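PDB 7O2N: UTP--glucose-1-phosphate uridylyltransferase YngB from Bacillus subtilis, which catalyses the formation of UDP-glucose and diphosphate from UTP and glucose 1-phosphate, a step toward the glycolipid anchor of lipoteichoic acid. Local coordinates for residues 37-40 / 41-45; 137-141 / 142-146; 260-263 / 264-268. One frame throughout, in Å; residues are numbered along the deposited sequence.

Interaction 1. Residues 37-40 / 41-45; sequences AIQY and IVEEA
Q39 and E43 form a side-chain pair four residues apart on helix 37-47, which follows strand 6-11 in the nucleotidyltransferase fold. Q39 NE2 gives a nearly straight hydrogen bond of 2.8 Å to E43 OE2. The bond lies in the amide plane of Q39 but meets OE2 from above the carboxylate. The two flat groups are almost perpendicular, with planes 87° apart. Q39 reaches E43 on an extended chain that starts with CG anti to the backbone N (chi1 -175°). Its other amide end, OE1, is hydrogen-bonded to H67. E43 OE1 forms a salt bridge with K35, so both carboxylate oxygens are engaged. With an alanine here in place of E43, Q39 NE2 would probably lose this acceptor and K35 this counter-charge. On another face of the helix, I38 CD1 meets I41 CD1 at 4.1 Å, and the two side chains cross at about a right angle. Backbone bonds hold the turns, V42 N to I38 O at 3.2 Å and E44 N to Y40 O at 2.9 Å. I38, I41 and V42 all rest on I9 of strand 6-11. This is the pattern of a helix laid with its apolar side on the parallel strands of a GT-A type alpha/beta fold.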
loop_
_atom_site.group_PDB
_atom_site.type_symbol
_atom_site.label_atom_id
_atom_site.label_comp_id
_atom_site.label_asym_id
_atom_site.label_seq_id
_atom_site.Cartn_x
_atom_site.Cartn_y
_atom_site.Cartn_z
ATOM N N ALA A 37 7.993 -0.113 -1.930
ATOM C CA ALA A 37 9.011 -1.133 -1.861
ATOM C C ALA A 37 10.179 -0.704 -2.749
ATOM O O ALA A 37 11.346 -0.792 -2.377
ATOM C CB ALA A 37 8.392 -2.439 -2.268
ATOM N N ILE A 38 9.850 -0.184 -3.933
ATOM C CA ILE A 38 10.858 0.180 -4.919
ATOM C C ILE A 38 11.865 1.160 -4.290
ATOM O O ILE A 38 13.044 1.150 -4.631
ATOM C CB ILE A 38 10.157 0.720 -6.187
ATOM C CG1 ILE A 38 10.891 0.471 -7.509
ATOM C CG2 ILE A 38 9.741 2.163 -6.047
ATOM C CD1 ILE A 38 12.330 0.122 -7.411
ATOM N N GLN A 39 11.412 1.975 -3.330
ATOM C CA GLN A 39 12.299 2.985 -2.783
ATOM C C GLN A 39 13.355 2.335 -1.903
ATOM O O GLN A 39 14.481 2.824 -1.834
ATOM C CB GLN A 39 11.575 4.035 -1.948
ATOM C CG GLN A 39 12.487 5.163 -1.473
ATOM C CD GLN A 39 11.682 6.179 -0.696
ATOM O OE1 GLN A 39 10.528 6.474 -1.001
ATOM N NE2 GLN A 39 12.255 6.674 0.380
ATOM N N TYR A 40 12.975 1.248 -1.219
ATOM C CA TYR A 40 13.940 0.537 -0.391
ATOM C C TYR A 40 15.096 0.071 -1.273
ATOM O O TYR A 40 16.242 0.163 -0.867
ATOM C CB TYR A 40 13.288 -0.583 0.433
ATOM C CG TYR A 40 12.393 -0.165 1.580
ATOM C CD1 TYR A 40 12.891 0.033 2.859
ATOM C CD2 TYR A 40 11.029 -0.020 1.399
ATOM C CE1 TYR A 40 12.075 0.412 3.911
ATOM C CE2 TYR A 40 10.190 0.330 2.440
ATOM C CZ TYR A 40 10.714 0.554 3.698
ATOM O OH TYR A 40 9.869 0.912 4.712
ATOM N N ILE A 41 14.787 -0.393 -2.492
ATOM C CA ILE A 41 15.787 -0.978 -3.368
ATOM C C ILE A 41 16.744 0.102 -3.854
ATOM O O ILE A 41 17.960 -0.088 -3.800
ATOM C CB ILE A 41 15.162 -1.706 -4.562
ATOM C CG1 ILE A 41 14.033 -2.646 -4.135
ATOM C CG2 ILE A 41 16.262 -2.431 -5.307
ATOM C CD1 ILE A 41 13.274 -3.274 -5.282
ATOM N N VAL A 42 16.187 1.229 -4.315
ATOM C CA VAL A 42 17.007 2.362 -4.715
ATOM C C VAL A 42 17.864 2.863 -3.545
ATOM O O VAL A 42 18.989 3.301 -3.752
ATOM C CB VAL A 42 16.165 3.497 -5.327
ATOM C CG1 VAL A 42 16.997 4.756 -5.564
ATOM C CG2 VAL A 42 15.523 3.033 -6.622
ATOM N N GLU A 43 17.331 2.802 -2.317
ATOM C CA GLU A 43 18.069 3.213 -1.132
ATOM C C GLU A 43 19.248 2.288 -0.860
ATOM O O GLU A 43 20.354 2.748 -0.648
ATOM C CB GLU A 43 17.122 3.376 0.039
ATOM C CG GLU A 43 16.515 4.768 0.032
ATOM C CD GLU A 43 15.342 4.948 0.969
ATOM O OE1 GLU A 43 14.909 3.950 1.573
ATOM O OE2 GLU A 43 14.860 6.075 1.100
ATOM N N GLU A 44 19.025 0.979 -0.926
ATOM C CA GLU A 44 20.128 0.038 -0.836
ATOM C C GLU A 44 21.230 0.472 -1.799
ATOM O O GLU A 44 22.347 0.751 -1.368
ATOM C CB GLU A 44 19.657 -1.389 -1.103
ATOM C CG GLU A 44 20.608 -2.427 -0.542
ATOM C CD GLU A 44 20.212 -3.872 -0.812
ATOM O OE1 GLU A 44 19.075 -4.287 -0.439
ATOM O OE2 GLU A 44 21.043 -4.595 -1.374
ATOM N N ALA A 45 20.871 0.582 -3.082
ATOM C CA ALA A 45 21.814 0.877 -4.150
ATOM C C ALA A 45 22.530 2.207 -3.906
ATOM O O ALA A 45 23.753 2.279 -4.019
ATOM C CB ALA A 45 21.123 0.855 -5.494
#

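Interaction 2. Residues 137-141 / 142-146; sequences SETPA and LRQLM
Q144 turns back from the first turns of helix 141-152 and holds the loop that leads into it. Its NE2 donates to T139 O at 2.6 Å. The bond is bent, with an N-H...O angle of 140°, and the donor is tilted from the carbonyl plane. Q144 CG is anti to its own carbonyl carbon (chi1 -59°), and the extended chain beyond it carries the amide back over the loop. T139 CG2 crosses the Q144 chain at a slant and also comes within 4.1 Å of R143 CB. P140 packs lightly here, with its CD 4.3 Å from R143 CB. In the first turn Q144 N has two weak bonds, to A141 O at 3.0 Å and to P140 O at 3.4 Å. The R143 guanidinium turns from the loop to D147, with which NH1 forms a salt bridge.

The second shell centres on E249. Its backbone N is hydrogen-bonded to Q144 OE1, and its carboxylate takes the backbone N of both E138 and T139. One residue therefore positions the amide and the loop together. Beyond this, L142 packs on A127 and L129 of strand 125-129, and L145 on R206 and V208 of strand 206-210. P140 rests on E47 and A141 on E44, so the entry to helix 141-152 lies against helix 37-47.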
loop_
_atom_site.group_PDB
_atom_site.type_symbol
_atom_site.label_atom_id
_atom_site.label_comp_id
_atom_site.label_asym_id
_atom_site.label_seq_id
_atom_site.Cartn_x
_atom_site.Cartn_y
_atom_site.Cartn_z
ATOM N N SER A 137 20.895 -3.740 7.695
ATOM C CA SER A 137 22.314 -4.074 7.744
ATOM C C SER A 137 23.141 -2.883 8.217
ATOM O O SER A 137 22.778 -1.746 7.956
ATOM C CB SER A 137 22.794 -4.529 6.397
ATOM O OG SER A 137 22.028 -5.625 5.954
ATOM N N GLU A 138 24.276 -3.160 8.873
ATOM C CA GLU A 138 25.226 -2.108 9.209
ATOM C C GLU A 138 25.910 -1.654 7.919
ATOM O O GLU A 138 26.149 -0.470 7.685
ATOM C CB GLU A 138 26.224 -2.597 10.264
ATOM C CG GLU A 138 25.560 -3.044 11.550
ATOM C CD GLU A 138 26.542 -3.399 12.650
ATOM O OE1 GLU A 138 26.446 -2.802 13.737
ATOM O OE2 GLU A 138 27.396 -4.277 12.419
ATOM N N THR A 139 26.219 -2.638 7.079
ATOM C CA THR A 139 26.743 -2.447 5.747
ATOM C C THR A 139 25.659 -2.841 4.737
ATOM O O THR A 139 25.245 -4.005 4.677
ATOM C CB THR A 139 27.977 -3.342 5.639
ATOM O OG1 THR A 139 29.018 -2.675 6.341
ATOM C CG2 THR A 139 28.412 -3.658 4.228
ATOM N N PRO A 140 25.189 -1.907 3.875
ATOM C CA PRO A 140 24.127 -2.216 2.917
ATOM C C PRO A 140 24.472 -3.464 2.113
ATOM O O PRO A 140 25.613 -3.642 1.672
ATOM C CB PRO A 140 24.102 -0.983 2.005
ATOM C CG PRO A 140 24.645 0.132 2.863
ATOM C CD PRO A 140 25.689 -0.531 3.735
ATOM N N ALA A 141 23.456 -4.316 1.938
ATOM C CA ALA A 141 23.652 -5.663 1.419
ATOM C C ALA A 141 24.525 -5.659 0.166
ATOM O O ALA A 141 25.510 -6.390 0.116
ATOM C CB ALA A 141 22.317 -6.319 1.168
ATOM N N LEU A 142 24.157 -4.842 -0.839
ATOM C CA LEU A 142 24.851 -4.837 -2.123
ATOM C C LEU A 142 26.318 -4.439 -1.967
ATOM O O LEU A 142 27.176 -5.062 -2.593
ATOM C CB LEU A 142 24.127 -3.914 -3.106
ATOM C CG LEU A 142 24.825 -3.673 -4.442
ATOM C CD1 LEU A 142 24.721 -4.913 -5.318
ATOM C CD2 LEU A 142 24.190 -2.472 -5.134
ATOM N N ARG A 143 26.587 -3.413 -1.136
ATOM C CA ARG A 143 27.943 -2.965 -0.848
ATOM C C ARG A 143 28.837 -4.157 -0.527
ATOM O O ARG A 143 29.993 -4.176 -0.915
ATOM C CB ARG A 143 27.973 -2.103 0.415
ATOM C CG ARG A 143 29.343 -1.524 0.718
ATOM C CD ARG A 143 29.289 -0.090 0.255
ATOM N NE ARG A 143 30.593 0.544 0.182
ATOM C CZ ARG A 143 31.602 0.114 -0.567
ATOM N NH1 ARG A 143 31.473 -0.966 -1.311
ATOM N NH2 ARG A 143 32.735 0.787 -0.585
ATOM N N GLN A 144 28.279 -5.129 0.210
ATOM C CA GLN A 144 28.994 -6.306 0.667
ATOM C C GLN A 144 29.377 -7.197 -0.511
ATOM O O GLN A 144 30.469 -7.761 -0.493
ATOM C CB GLN A 144 28.159 -7.083 1.684
ATOM C CG GLN A 144 27.752 -6.297 2.932
ATOM C CD GLN A 144 26.851 -7.108 3.838
ATOM O OE1 GLN A 144 26.780 -8.344 3.744
ATOM N NE2 GLN A 144 26.129 -6.420 4.719
ATOM N N LEU A 145 28.487 -7.328 -1.510
ATOM C CA LEU A 145 28.776 -8.067 -2.736
ATOM C C LEU A 145 29.886 -7.376 -3.517
ATOM O O LEU A 145 30.706 -8.049 -4.154
ATOM C CB LEU A 145 27.533 -8.100 -3.628
ATOM C CG LEU A 145 26.587 -9.270 -3.425
ATOM C CD1 LEU A 145 25.501 -8.855 -2.455
ATOM C CD2 LEU A 145 25.967 -9.678 -4.750
ATOM N N MET A 146 29.856 -6.028 -3.484
ATOM C CA MET A 146 30.769 -5.205 -4.260
ATOM C C MET A 146 32.190 -5.385 -3.714
ATOM O O MET A 146 33.173 -5.376 -4.465
ATOM C CB MET A 146 30.363 -3.723 -4.223
ATOM C CG MET A 146 29.285 -3.307 -5.231
ATOM S SD MET A 146 28.372 -1.764 -4.743
ATOM C CE MET A 146 29.663 -0.537 -4.907
#

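Interaction 3. Residues 260-263 / 264-268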
loop_
_atom_site.group_PDB
_atom_site.type_symbol
_atom_site.label_atom_id
_atom_site.label_comp_id
_atom_site.label_asym_id
_atom_site.label_seq_id
_atom_site.Cartn_x
_atom_site.Cartn_y
_atom_site.Cartn_z
ATOM N N GLY A 260 4.405 -11.944 4.140
ATOM C CA GLY A 260 5.771 -11.461 4.158
ATOM C C GLY A 260 5.825 -9.954 4.397
ATOM O O GLY A 260 6.572 -9.505 5.257
ATOM N N CYS A 261 5.005 -9.206 3.648
ATOM C CA CYS A 261 4.967 -7.752 3.677
ATOM C C CYS A 261 4.463 -7.230 5.018
ATOM O O CYS A 261 5.005 -6.279 5.549
ATOM C CB CYS A 261 3.974 -7.218 2.660
ATOM S SG CYS A 261 4.598 -7.367 0.981
ATOM N N PHE A 262 3.382 -7.816 5.533
ATOM C CA PHE A 262 2.884 -7.438 6.835
ATOM C C PHE A 262 4.015 -7.561 7.850
ATOM O O PHE A 262 4.260 -6.633 8.618
ATOM C CB PHE A 262 1.689 -8.303 7.221
ATOM C CG PHE A 262 1.093 -7.905 8.542
ATOM C CD1 PHE A 262 0.139 -6.906 8.608
ATOM C CD2 PHE A 262 1.533 -8.492 9.726
ATOM C CE1 PHE A 262 -0.345 -6.490 9.842
ATOM C CE2 PHE A 262 1.018 -8.101 10.949
ATOM C CZ PHE A 262 0.081 -7.098 11.003
ATOM N N LYS A 263 4.718 -8.696 7.839
ATOM C CA LYS A 263 5.829 -8.890 8.750
ATOM C C LYS A 263 6.871 -7.797 8.534
ATOM O O LYS A 263 7.360 -7.209 9.490
ATOM C CB LYS A 263 6.431 -10.286 8.596
ATOM C CG LYS A 263 5.567 -11.428 9.129
ATOM C CD LYS A 263 6.211 -12.759 8.862
ATOM C CE LYS A 263 5.546 -13.917 9.561
ATOM N NZ LYS A 263 4.702 -14.660 8.609
ATOM N N ALA A 264 7.189 -7.495 7.274
ATOM C CA ALA A 264 8.225 -6.516 6.976
ATOM C C ALA A 264 7.817 -5.134 7.489
ATOM O O ALA A 264 8.627 -4.433 8.083
ATOM C CB ALA A 264 8.519 -6.513 5.494
ATOM N N SER A 265 6.552 -4.757 7.264
ATOM C CA SER A 265 5.978 -3.522 7.760
ATOM C C SER A 265 6.113 -3.433 9.286
ATOM O O SER A 265 6.422 -2.373 9.832
ATOM C CB SER A 265 4.542 -3.435 7.371
ATOM O OG SER A 265 4.400 -3.238 5.984
ATOM N N THR A 266 5.856 -4.555 9.969
ATOM C CA THR A 266 5.904 -4.642 11.416
ATOM C C THR A 266 7.329 -4.456 11.929
ATOM O O THR A 266 7.565 -3.614 12.797
ATOM C CB THR A 266 5.311 -5.972 11.873
ATOM O OG1 THR A 266 3.955 -5.971 11.424
ATOM C CG2 THR A 266 5.356 -6.154 13.369
ATOM N N GLU A 267 8.266 -5.230 11.371
ATOM C CA GLU A 267 9.635 -5.222 11.861
ATOM C C GLU A 267 10.303 -3.863 11.624
ATOM O O GLU A 267 10.958 -3.336 12.526
ATOM C CB GLU A 267 10.462 -6.358 11.256
ATOM C CG GLU A 267 9.821 -7.719 11.400
ATOM C CD GLU A 267 9.952 -8.383 12.761
ATOM O OE1 GLU A 267 10.395 -7.709 13.702
ATOM O OE2 GLU A 267 9.626 -9.592 12.871
ATOM N N ILE A 268 10.130 -3.308 10.418
ATOM C CA ILE A 268 10.776 -2.050 10.080
ATOM C C ILE A 268 10.071 -0.942 10.874
ATOM O O ILE A 268 10.695 0.044 11.284
ATOM C CB ILE A 268 10.724 -1.786 8.557
ATOM C CG1 ILE A 268 11.155 -2.962 7.671
ATOM C CG2 ILE A 268 11.378 -0.463 8.179
ATOM C CD1 ILE A 268 12.631 -3.243 7.599
#
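T266 and F262 share two hydrogen bonds on one acceptor in helix 258-269. F262 O takes the backbone T266 N at 2.9 Å, the regular helical bond. It also takes T266 OG1 at 2.9 Å. The hydroxyl comes in from above the carbonyl plane, 39° out of it. T266 OG1 gets there because it stands beside its own backbone N, anti to the carbonyl carbon (chi1 -61°). In that place it also lies over one face of the F262 ring, 3.7 Å from F262 CE2.

The neighbouring carbonyls are satisfied by the backbone. G260 O accepts from A264 N at 2.9 Å and C261 O from S265 N at 2.8 Å. K263 O accepts from E267 N at 2.9 Å. S265 OG is hydrogen-bonded to I32 O, which ties the helix to the loop before helix 37-47.

E267 finds its partners in the second subunit. OE1 forms a salt bridge with R289 of that subunit, and OE2 a hydrogen bond with its Y282. The F262 ring meets F262 of the second subunit with planes at about 25°, and each F262 packs on T266 of the other chain.

The polar T266 hydroxyl is thus paid for within its own helix, although the F262 rings of the two subunits meet beside it. E267 is likely to strengthen the subunit contact through its charge, consistent with the homodimeric state of the enzyme.

Interaction 1 is the middle of the three. Its centre is about 13 Å from that of interaction 2 and about 16 Å from that of interaction 3. It touches interaction 2 mainly through E44. E44 OE2 lies 3.2 Å from L142 N in a weak hydrogen bond and also holds R206 in a salt bridge. Interaction 3 is reached through Y40, whose OH is 4.0 Å from I268 CG2. The same loop joins both helices, as V33 N bonds Y40 OH and I32 O bonds S265 OG. Interactions 2 and 3 do not touch, with nearest atoms about 8 Å apart. Interaction 3 lies at the dimer interface, and Q39 of interaction 1 packs on P20 of the second subunit.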